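Local coordinates for glycosylation Associate Protein 2 (Streptococcus agalactiae serotype V, PDB 6OYC) that probably acts within the accessory Sec system, in complex with its Gap partners, in the glycosylation and secretion of a streptococcal surface glycoprotein, at residues B[199-204]-B[218-223]; B[377-382]-B[437-442]. All blocks are in the same frame, centred on the assembly; numbering follows the deposited sequence.

Interaction 1. Residues B[199-204]-B[218-223]; sequences DIRLVI and EWYFEK. With SO4 (sulfate ion), chain P.
Arg201 reaches Glu222 with CG anti to its backbone N (chi1 173°) and a turn about the CG-CD bond (chi3 -67°), while Glu222 places CG between its own N and carbonyl carbon (chi1 54°). The two chains run side by side, pointing the same way, and form a salt bridge. Arg201 NE and NH2 both lie 3.0 Å from Glu222 OE1. That oxygen lies in the guanidinium plane, although the donors approach it from one face of the carboxylate. Glu222 OE2 takes Lys223 NZ at 3.2 Å through its anti lone pair, so one carboxylate joins two cations; Tyr168 packs against all three residues.

The backbones beneath are the antiparallel arms of the hairpin 198-208 and 215-222. Leu202 with Phe221 and Ile204 with Trp219 are hydrogen-bonded pairs, the shortest bond being Leu202 N to Phe221 O at 2.7 Å; Arg201 with Glu222 and Val203 with Tyr220 are non-hydrogen-bonded pairs. On the face of Leu202, Ile204 and Phe221 the side chains are apolar. Ile204 CD1 reaches the edge of the Phe221 ring at CD2, 3.9 Å away, and Leu226, Ile230 and Leu232 add to this layer, where such side chains bring no polar group that would need a partner. Trp219, on the same face, gives NE1 to a sulfate oxygen, O3, at 3.1 Å; the ion probably comes from the crystallisation liquor.

The chemistry is thus divided between faces: that of Leu202 and Ile204 is mainly apolar, with the Trp219 N-H its polar exception, while on the face of Arg201 and Glu222 opposite charges pair across the strands, and the positive charge of Arg201 and Lys223 probably favours the ionised carboxylate.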
ATOM      1  N   ASP B 199      25.832 -10.847 -12.380  1.00 40.43           N
ATOM      2  CA  ASP B 199      25.523 -10.733 -10.971  1.00 38.49           C
ATOM      3  C   ASP B 199      25.669  -9.269 -10.595  1.00 37.88           C
ATOM      4  O   ASP B 199      26.590  -8.590 -11.062  1.00 36.62           O
ATOM      5  CB  ASP B 199      26.443 -11.634 -10.134  1.00 45.90           C
ATOM      6  CG  ASP B 199      26.211 -13.131 -10.398  1.00 52.34           C
ATOM      7  OD1 ASP B 199      25.251 -13.485 -11.119  1.00 50.86           O
ATOM      8  OD2 ASP B 199      26.981 -13.963  -9.873  1.00 60.89           O
ATOM      9  N   ILE B 200      24.741  -8.764  -9.799  1.00 35.43           N
ATOM     10  CA  ILE B 200      24.845  -7.404  -9.294  1.00 34.76           C
ATOM     11  C   ILE B 200      24.848  -7.442  -7.774  1.00 40.20           C
ATOM     12  O   ILE B 200      24.206  -8.295  -7.146  1.00 37.54           O
ATOM     13  CB  ILE B 200      23.723  -6.480  -9.817  1.00 34.18           C
ATOM     14  CG1 ILE B 200      22.359  -6.990  -9.383  1.00 39.51           C
ATOM     15  CG2 ILE B 200      23.783  -6.349 -11.337  1.00 35.51           C
ATOM     16  CD1 ILE B 200      21.236  -6.041  -9.730  1.00 40.44           C
ATOM     17  N   ARG B 201      25.590  -6.498  -7.187  1.00 37.18           N
ATOM     18  CA  ARG B 201      25.696  -6.320  -5.747  1.00 37.03           C
ATOM     19  C   ARG B 201      25.436  -4.862  -5.378  1.00 35.47           C
ATOM     20  O   ARG B 201      26.032  -3.943  -5.951  1.00 33.43           O
ATOM     21  CB  ARG B 201      27.072  -6.745  -5.224  1.00 34.73           C
ATOM     22  CG  ARG B 201      27.247  -6.388  -3.748  1.00 39.16           C
ATOM     23  CD  ARG B 201      28.647  -6.679  -3.232  1.00 37.94           C
ATOM     24  NE  ARG B 201      28.911  -8.112  -3.214  1.00 38.91           N
ATOM     25  CZ  ARG B 201      30.107  -8.669  -3.371  1.00 41.22           C
ATOM     26  NH1 ARG B 201      31.190  -7.923  -3.550  1.00 40.46           N
ATOM     27  NH2 ARG B 201      30.211  -9.987  -3.349  1.00 43.21           N
ATOM     28  N   LEU B 202      24.573  -4.660  -4.399  1.00 34.65           N
ATOM     29  CA  LEU B 202      24.278  -3.344  -3.862  1.00 33.75           C
ATOM     30  C   LEU B 202      25.056  -3.157  -2.565  1.00 32.50           C
ATOM     31  O   LEU B 202      24.952  -3.986  -1.658  1.00 33.98           O
ATOM     32  CB  LEU B 202      22.779  -3.222  -3.603  1.00 35.90           C
ATOM     33  CG  LEU B 202      22.081  -1.890  -3.781  1.00 36.20           C
ATOM     34  CD1 LEU B 202      22.311  -1.358  -5.191  1.00 29.25           C
ATOM     35  CD2 LEU B 202      20.606  -2.082  -3.495  1.00 34.88           C
ATOM     36  N   VAL B 203      25.834  -2.079  -2.476  1.00 30.17           N
ATOM     37  CA  VAL B 203      26.536  -1.712  -1.250  1.00 29.98           C
ATOM     38  C   VAL B 203      25.862  -0.478  -0.663  1.00 30.26           C
ATOM     39  O   VAL B 203      25.627   0.512  -1.363  1.00 31.79           O
ATOM     40  CB  VAL B 203      28.036  -1.476  -1.494  1.00 32.26           C
ATOM     41  CG1 VAL B 203      28.699  -0.980  -0.233  1.00 30.23           C
ATOM     42  CG2 VAL B 203      28.686  -2.760  -1.983  1.00 29.00           C
ATOM     43  N   ILE B 204      25.513  -0.558   0.612  1.00 33.25           N
ATOM     44  CA  ILE B 204      24.717   0.449   1.288  1.00 30.34           C
ATOM     45  C   ILE B 204      25.510   0.874   2.510  1.00 28.77           C
ATOM     46  O   ILE B 204      25.800   0.040   3.375  1.00 29.70           O
ATOM     47  CB  ILE B 204      23.330  -0.104   1.678  1.00 30.05           C
ATOM     48  CG1 ILE B 204      22.616  -0.592   0.422  1.00 28.81           C
ATOM     49  CG2 ILE B 204      22.468   0.949   2.408  1.00 26.59           C
ATOM     50  CD1 ILE B 204      21.496  -1.505   0.693  1.00 27.57           C
ATOM     51  N   GLU B 218      27.897  -0.706   7.093  1.00 32.12           N
ATOM     52  CA  GLU B 218      27.710  -1.035   5.685  1.00 36.49           C
ATOM     53  C   GLU B 218      27.053  -2.397   5.584  1.00 34.69           C
ATOM     54  O   GLU B 218      27.435  -3.319   6.309  1.00 34.54           O
ATOM     55  CB  GLU B 218      29.036  -1.097   4.890  1.00 29.79           C
ATOM     56  CG  GLU B 218      29.614   0.233   4.526  1.00 40.61           C
ATOM     57  CD  GLU B 218      30.582   0.145   3.351  1.00 44.30           C
ATOM     58  OE1 GLU B 218      30.517   1.024   2.464  1.00 39.92           O
ATOM     59  OE2 GLU B 218      31.393  -0.808   3.314  1.00 50.30           O
ATOM     60  N   TRP B 219      26.103  -2.523   4.653  1.00 30.17           N
ATOM     61  CA  TRP B 219      25.535  -3.797   4.241  1.00 31.48           C
ATOM     62  C   TRP B 219      25.787  -4.027   2.756  1.00 34.85           C
ATOM     63  O   TRP B 219      26.048  -3.087   1.996  1.00 33.16           O
ATOM     64  CB  TRP B 219      24.023  -3.850   4.474  1.00 30.08           C
ATOM     65  CG  TRP B 219      23.510  -3.500   5.848  1.00 33.93           C
ATOM     66  CD1 TRP B 219      23.090  -4.378   6.805  1.00 34.13           C
ATOM     67  CD2 TRP B 219      23.294  -2.185   6.389  1.00 30.27           C
ATOM     68  NE1 TRP B 219      22.649  -3.696   7.909  1.00 32.96           N
ATOM     69  CE2 TRP B 219      22.746  -2.352   7.679  1.00 32.29           C
ATOM     70  CE3 TRP B 219      23.516  -0.887   5.912  1.00 29.30           C
ATOM     71  CZ2 TRP B 219      22.425  -1.265   8.511  1.00 35.04           C
ATOM     72  CZ3 TRP B 219      23.189   0.192   6.728  1.00 32.78           C
ATOM     73  CH2 TRP B 219      22.646  -0.002   8.020  1.00 31.56           C
ATOM     74  N   TYR B 220      25.654  -5.283   2.328  1.00 36.36           N
ATOM     75  CA  TYR B 220      25.691  -5.608   0.907  1.00 37.62           C
ATOM     76  C   TYR B 220      24.589  -6.611   0.598  1.00 36.60           C
ATOM     77  O   TYR B 220      24.188  -7.400   1.453  1.00 36.14           O
ATOM     78  CB  TYR B 220      27.052  -6.174   0.468  1.00 35.22           C
ATOM     79  CG  TYR B 220      27.242  -7.591   0.947  1.00 45.17           C
ATOM     80  CD1 TYR B 220      27.677  -7.851   2.246  1.00 47.21           C
ATOM     81  CD2 TYR B 220      26.943  -8.678   0.126  1.00 49.22           C
ATOM     82  CE1 TYR B 220      27.820  -9.154   2.709  1.00 48.06           C
ATOM     83  CE2 TYR B 220      27.083  -9.987   0.590  1.00 50.37           C
ATOM     84  CZ  TYR B 220      27.522 -10.212   1.882  1.00 46.81           C
ATOM     85  OH  TYR B 220      27.671 -11.502   2.358  1.00 56.35           O
ATOM     86  N   PHE B 221      24.103  -6.572  -0.637  1.00 33.29           N
ATOM     87  CA  PHE B 221      23.075  -7.503  -1.082  1.00 34.96           C
ATOM     88  C   PHE B 221      23.306  -7.792  -2.555  1.00 34.82           C
ATOM     89  O   PHE B 221      23.542  -6.868  -3.347  1.00 38.76           O
ATOM     90  CB  PHE B 221      21.661  -6.933  -0.838  1.00 35.16           C
ATOM     91  CG  PHE B 221      21.377  -6.655   0.611  1.00 37.29           C
ATOM     92  CD1 PHE B 221      20.978  -7.678   1.463  1.00 36.93           C
ATOM     93  CD2 PHE B 221      21.566  -5.381   1.136  1.00 34.86           C
ATOM     94  CE1 PHE B 221      20.767  -7.432   2.810  1.00 37.59           C
ATOM     95  CE2 PHE B 221      21.353  -5.125   2.471  1.00 34.67           C
ATOM     96  CZ  PHE B 221      20.946  -6.145   3.317  1.00 36.15           C
ATOM     97  N   GLU B 222      23.248  -9.061  -2.925  1.00 35.09           N
ATOM     98  CA  GLU B 222      23.491  -9.445  -4.304  1.00 38.11           C
ATOM     99  C   GLU B 222      22.428 -10.434  -4.741  1.00 39.11           C
ATOM    100  O   GLU B 222      21.648 -10.934  -3.926  1.00 45.85           O
ATOM    101  CB  GLU B 222      24.883 -10.040  -4.478  1.00 42.60           C
ATOM    102  CG  GLU B 222      25.162 -11.170  -3.537  1.00 43.09           C
ATOM    103  CD  GLU B 222      26.645 -11.432  -3.373  1.00 50.73           C
ATOM    104  OE1 GLU B 222      27.323 -10.646  -2.679  1.00 54.61           O
ATOM    105  OE2 GLU B 222      27.136 -12.426  -3.939  1.00 55.12           O
ATOM    106  N   LYS B 223      22.427 -10.708  -6.052  1.00 38.81           N
ATOM    107  CA  LYS B 223      21.527 -11.618  -6.772  1.00 48.05           C
ATOM    108  C   LYS B 223      20.136 -11.752  -6.163  1.00 40.14           C
ATOM    109  O   LYS B 223      19.306 -10.856  -6.323  1.00 45.40           O
ATOM    110  CB  LYS B 223      22.149 -13.018  -6.913  1.00 43.62           C
ATOM    111  CG  LYS B 223      23.625 -13.075  -6.584  1.00 50.91           C
ATOM    112  CD  LYS B 223      24.260 -14.379  -7.023  1.00 53.47           C
ATOM    113  CE  LYS B 223      25.653 -14.471  -6.467  1.00 59.60           C
ATOM    114  NZ  LYS B 223      25.629 -15.036  -5.078  1.00 62.32           N
TER
HETATM  115  S   SO4 P 605      22.680  -6.114  10.770  1.00 47.98           S
HETATM  116  O1  SO4 P 605      22.721  -6.558   9.385  1.00 44.52           O
HETATM  117  O2  SO4 P 605      24.023  -6.230  11.332  1.00 49.77           O
HETATM  118  O3  SO4 P 605      22.216  -4.723  10.795  1.00 45.36           O
HETATM  119  O4  SO4 P 605      21.747  -6.971  11.514  1.00 48.57           O

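Interaction 2. Residues B[377-382]-B[437-442]; sequences ATYHGA and NYFWKS
One face of the Tyr379 ring is covered by Ser442 CB, in a CH-pi contact 3.9 Å from the ring centroid and displaced toward the rim. At the edge of the same ring, near its plane, lie Tyr438 O and Phe439 CA, so the ring fits against the backbone of helix 429-444 as well as its side chains. The Tyr438 ring is nearly parallel to it, planes 15° apart, but the two are slid so far that they barely overlap, and it is the phenol end of Tyr379 that lies nearest, Tyr379 OH to Tyr438 CE2 at 3.2 Å. Phe439 turns a ring edge to Thr378, with Thr378 CG2 3.7 Å from Phe439 CZ, and its CD1 also packs beside Tyr379 CD2. Phe396 stacks on Phe439, and Tyr375 meets it edge-to-face.

Tyr379 holds CG anti to its backbone N (chi1 180°), which carries the ring out across the gap to the other helix. The axes of the short helical segments approach to 9.1 Å at 46°, and small residues suit the closer end: Ala382 CB comes 3.2 Å from Ser442 O. Ser442 OG donates to Tyr379 O at 2.9 Å, in the carbonyl plane and on a lone pair.

The hydroxyls of Tyr379 and Tyr438 each bond to the carboxylate of Glu344, one to either oxygen, on helix 341-358, which helps to hold both in place beside apolar rings. Lys383 meets both Ser442 OG, by a hydrogen bond, and the Tyr379 ring, by a cation-pi contact, and so links the polar and aromatic parts of the contact.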
ATOM      1  N   ALA B 377     -10.795   0.713 -10.393  1.00 39.22           N
ATOM      2  CA  ALA B 377     -12.098   0.255  -9.912  1.00 43.03           C
ATOM      3  C   ALA B 377     -12.943  -0.304 -11.051  1.00 42.30           C
ATOM      4  O   ALA B 377     -13.543  -1.373 -10.914  1.00 45.91           O
ATOM      5  CB  ALA B 377     -12.832   1.389  -9.192  1.00 39.78           C
ATOM      6  N   THR B 378     -12.960   0.373 -12.197  1.00 44.08           N
ATOM      7  CA  THR B 378     -13.775  -0.088 -13.321  1.00 48.46           C
ATOM      8  C   THR B 378     -13.110  -1.231 -14.089  1.00 46.06           C
ATOM      9  O   THR B 378     -13.772  -2.219 -14.426  1.00 46.73           O
ATOM     10  CB  THR B 378     -14.080   1.089 -14.257  1.00 49.53           C
ATOM     11  OG1 THR B 378     -14.595   2.194 -13.496  1.00 46.07           O
ATOM     12  CG2 THR B 378     -15.103   0.689 -15.292  1.00 44.74           C
ATOM     13  N   TYR B 379     -11.805  -1.126 -14.369  1.00 46.37           N
ATOM     14  CA  TYR B 379     -11.123  -2.169 -15.137  1.00 46.19           C
ATOM     15  C   TYR B 379     -11.186  -3.514 -14.426  1.00 44.44           C
ATOM     16  O   TYR B 379     -11.425  -4.551 -15.061  1.00 43.90           O
ATOM     17  CB  TYR B 379      -9.665  -1.766 -15.399  1.00 44.22           C
ATOM     18  CG  TYR B 379      -8.831  -2.764 -16.192  1.00 40.73           C
ATOM     19  CD1 TYR B 379      -8.151  -3.794 -15.552  1.00 41.72           C
ATOM     20  CD2 TYR B 379      -8.714  -2.667 -17.577  1.00 42.56           C
ATOM     21  CE1 TYR B 379      -7.388  -4.710 -16.273  1.00 41.38           C
ATOM     22  CE2 TYR B 379      -7.944  -3.577 -18.303  1.00 41.94           C
ATOM     23  CZ  TYR B 379      -7.283  -4.591 -17.642  1.00 40.83           C
ATOM     24  OH  TYR B 379      -6.504  -5.500 -18.338  1.00 39.97           O
ATOM     25  N   HIS B 380     -10.957  -3.523 -13.111  1.00 41.63           N
ATOM     26  CA  HIS B 380     -11.003  -4.788 -12.384  1.00 45.46           C
ATOM     27  C   HIS B 380     -12.434  -5.156 -11.994  1.00 46.85           C
ATOM     28  O   HIS B 380     -12.736  -6.343 -11.819  1.00 45.27           O
ATOM     29  CB  HIS B 380     -10.078  -4.720 -11.158  1.00 42.44           C
ATOM     30  CG  HIS B 380      -8.622  -4.588 -11.509  1.00 43.11           C
ATOM     31  ND1 HIS B 380      -7.881  -5.633 -12.021  1.00 41.77           N
ATOM     32  CD2 HIS B 380      -7.780  -3.527 -11.452  1.00 40.94           C
ATOM     33  CE1 HIS B 380      -6.645  -5.227 -12.255  1.00 40.37           C
ATOM     34  NE2 HIS B 380      -6.556  -3.952 -11.921  1.00 39.52           N
ATOM     35  N   GLY B 381     -13.319  -4.156 -11.865  1.00 46.99           N
ATOM     36  CA  GLY B 381     -14.733  -4.431 -11.644  1.00 49.29           C
ATOM     37  C   GLY B 381     -15.313  -5.384 -12.670  1.00 49.79           C
ATOM     38  O   GLY B 381     -16.098  -6.273 -12.334  1.00 53.31           O
ATOM     39  N   ALA B 382     -14.895  -5.234 -13.930  1.00 50.18           N
ATOM     40  CA  ALA B 382     -15.279  -6.160 -14.993  1.00 51.28           C
ATOM     41  C   ALA B 382     -15.070  -7.626 -14.619  1.00 49.45           C
ATOM     42  O   ALA B 382     -15.803  -8.496 -15.097  1.00 53.02           O
ATOM     43  CB  ALA B 382     -14.494  -5.818 -16.266  1.00 48.89           C
ATOM     44  N   ASN B 437      -7.894   0.594 -26.171  1.00 50.52           N
ATOM     45  CA  ASN B 437      -8.692  -0.608 -26.354  1.00 56.61           C
ATOM     46  C   ASN B 437      -8.433  -1.625 -25.254  1.00 57.90           C
ATOM     47  O   ASN B 437      -9.323  -2.420 -24.922  1.00 58.89           O
ATOM     48  CB  ASN B 437      -8.421  -1.187 -27.741  1.00 57.88           C
ATOM     49  CG  ASN B 437      -9.003  -0.309 -28.847  1.00 64.33           C
ATOM     50  OD1 ASN B 437     -10.021   0.360 -28.646  1.00 66.69           O
ATOM     51  ND2 ASN B 437      -8.355  -0.290 -30.003  1.00 63.03           N
ATOM     52  N   TYR B 438      -7.231  -1.599 -24.672  1.00 58.15           N
ATOM     53  CA  TYR B 438      -6.909  -2.455 -23.535  1.00 53.26           C
ATOM     54  C   TYR B 438      -7.941  -2.325 -22.425  1.00 48.63           C
ATOM     55  O   TYR B 438      -8.357  -3.325 -21.825  1.00 49.91           O
ATOM     56  CB  TYR B 438      -5.524  -2.082 -23.016  1.00 53.09           C
ATOM     57  CG  TYR B 438      -4.943  -3.035 -22.009  1.00 43.18           C
ATOM     58  CD1 TYR B 438      -4.370  -4.233 -22.411  1.00 39.77           C
ATOM     59  CD2 TYR B 438      -4.934  -2.720 -20.661  1.00 42.02           C
ATOM     60  CE1 TYR B 438      -3.809  -5.099 -21.492  1.00 39.96           C
ATOM     61  CE2 TYR B 438      -4.379  -3.585 -19.733  1.00 44.17           C
ATOM     62  CZ  TYR B 438      -3.816  -4.769 -20.158  1.00 38.29           C
ATOM     63  OH  TYR B 438      -3.264  -5.630 -19.248  1.00 43.77           O
ATOM     64  N   PHE B 439      -8.365  -1.098 -22.134  1.00 47.35           N
ATOM     65  CA  PHE B 439      -9.384  -0.899 -21.111  1.00 51.12           C
ATOM     66  C   PHE B 439     -10.720  -1.526 -21.518  1.00 55.21           C
ATOM     67  O   PHE B 439     -11.322  -2.285 -20.742  1.00 51.78           O
ATOM     68  CB  PHE B 439      -9.551   0.596 -20.823  1.00 46.06           C
ATOM     69  CG  PHE B 439     -10.663   0.896 -19.853  1.00 52.86           C
ATOM     70  CD1 PHE B 439     -10.435   0.852 -18.484  1.00 48.62           C
ATOM     71  CD2 PHE B 439     -11.941   1.199 -20.310  1.00 51.78           C
ATOM     72  CE1 PHE B 439     -11.458   1.116 -17.592  1.00 50.69           C
ATOM     73  CE2 PHE B 439     -12.965   1.463 -19.423  1.00 51.41           C
ATOM     74  CZ  PHE B 439     -12.730   1.421 -18.067  1.00 49.34           C
ATOM     75  N   TRP B 440     -11.203  -1.226 -22.730  1.00 53.38           N
ATOM     76  CA  TRP B 440     -12.557  -1.647 -23.098  1.00 56.86           C
ATOM     77  C   TRP B 440     -12.671  -3.147 -23.331  1.00 57.04           C
ATOM     78  O   TRP B 440     -13.769  -3.688 -23.184  1.00 57.48           O
ATOM     79  CB  TRP B 440     -13.033  -0.871 -24.321  1.00 57.64           C
ATOM     80  CG  TRP B 440     -13.071   0.550 -24.021  1.00 53.18           C
ATOM     81  CD1 TRP B 440     -12.176   1.483 -24.424  1.00 53.82           C
ATOM     82  CD2 TRP B 440     -14.015   1.225 -23.180  1.00 52.36           C
ATOM     83  NE1 TRP B 440     -12.510   2.710 -23.903  1.00 56.64           N
ATOM     84  CE2 TRP B 440     -13.638   2.577 -23.137  1.00 52.77           C
ATOM     85  CE3 TRP B 440     -15.148   0.822 -22.473  1.00 56.13           C
ATOM     86  CZ2 TRP B 440     -14.354   3.530 -22.415  1.00 54.47           C
ATOM     87  CZ3 TRP B 440     -15.857   1.775 -21.756  1.00 51.04           C
ATOM     88  CH2 TRP B 440     -15.458   3.106 -21.730  1.00 53.68           C
ATOM     89  N   LYS B 441     -11.565  -3.828 -23.655  1.00 57.06           N
ATOM     90  CA  LYS B 441     -11.629  -5.272 -23.815  1.00 58.00           C
ATOM     91  C   LYS B 441     -11.967  -5.946 -22.488  1.00 56.90           C
ATOM     92  O   LYS B 441     -12.685  -6.949 -22.454  1.00 55.39           O
ATOM     93  CB  LYS B 441     -10.318  -5.813 -24.392  1.00 58.65           C
ATOM     94  CG  LYS B 441      -9.976  -7.241 -23.959  1.00 66.02           C
ATOM     95  CD  LYS B 441      -8.515  -7.593 -24.221  1.00 65.74           C
ATOM     96  CE  LYS B 441      -8.189  -8.990 -23.726  1.00 68.11           C
ATOM     97  NZ  LYS B 441      -8.362 -10.027 -24.787  1.00 66.59           N
ATOM     98  N   SER B 442     -11.454  -5.410 -21.387  1.00 58.91           N
ATOM     99  CA  SER B 442     -11.861  -5.906 -20.077  1.00 56.68           C
ATOM    100  C   SER B 442     -13.344  -5.649 -19.842  1.00 50.24           C
ATOM    101  O   SER B 442     -14.063  -6.506 -19.320  1.00 48.51           O
ATOM    102  CB  SER B 442     -11.012  -5.234 -18.992  1.00 53.38           C
ATOM    103  OG  SER B 442     -11.367  -5.682 -17.700  1.00 51.66           O
TER

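In the fold
Interactions 1 and 2 lie in different parts of one chain, with centres 40 Å apart and nearest atoms about 26 Å apart, so neither touches the other. Interaction 1 joins the two strands at one margin of a five-stranded antiparallel sheet, with 215-222 at its edge. Interaction 2 belongs to the alpha/beta part, around the mixed sheet, which fits the alpha/beta-hydrolase clan. Helix 372-381 there follows strand 365-370 after a probable nucleophile elbow at Ser371, which with His491 and Asp461 may form a catalytic-triad-like arrangement; the 377-382 segment is the far end of that helix. Along the chain the two contacts fall in series, interaction 1 closing before interaction 2 opens.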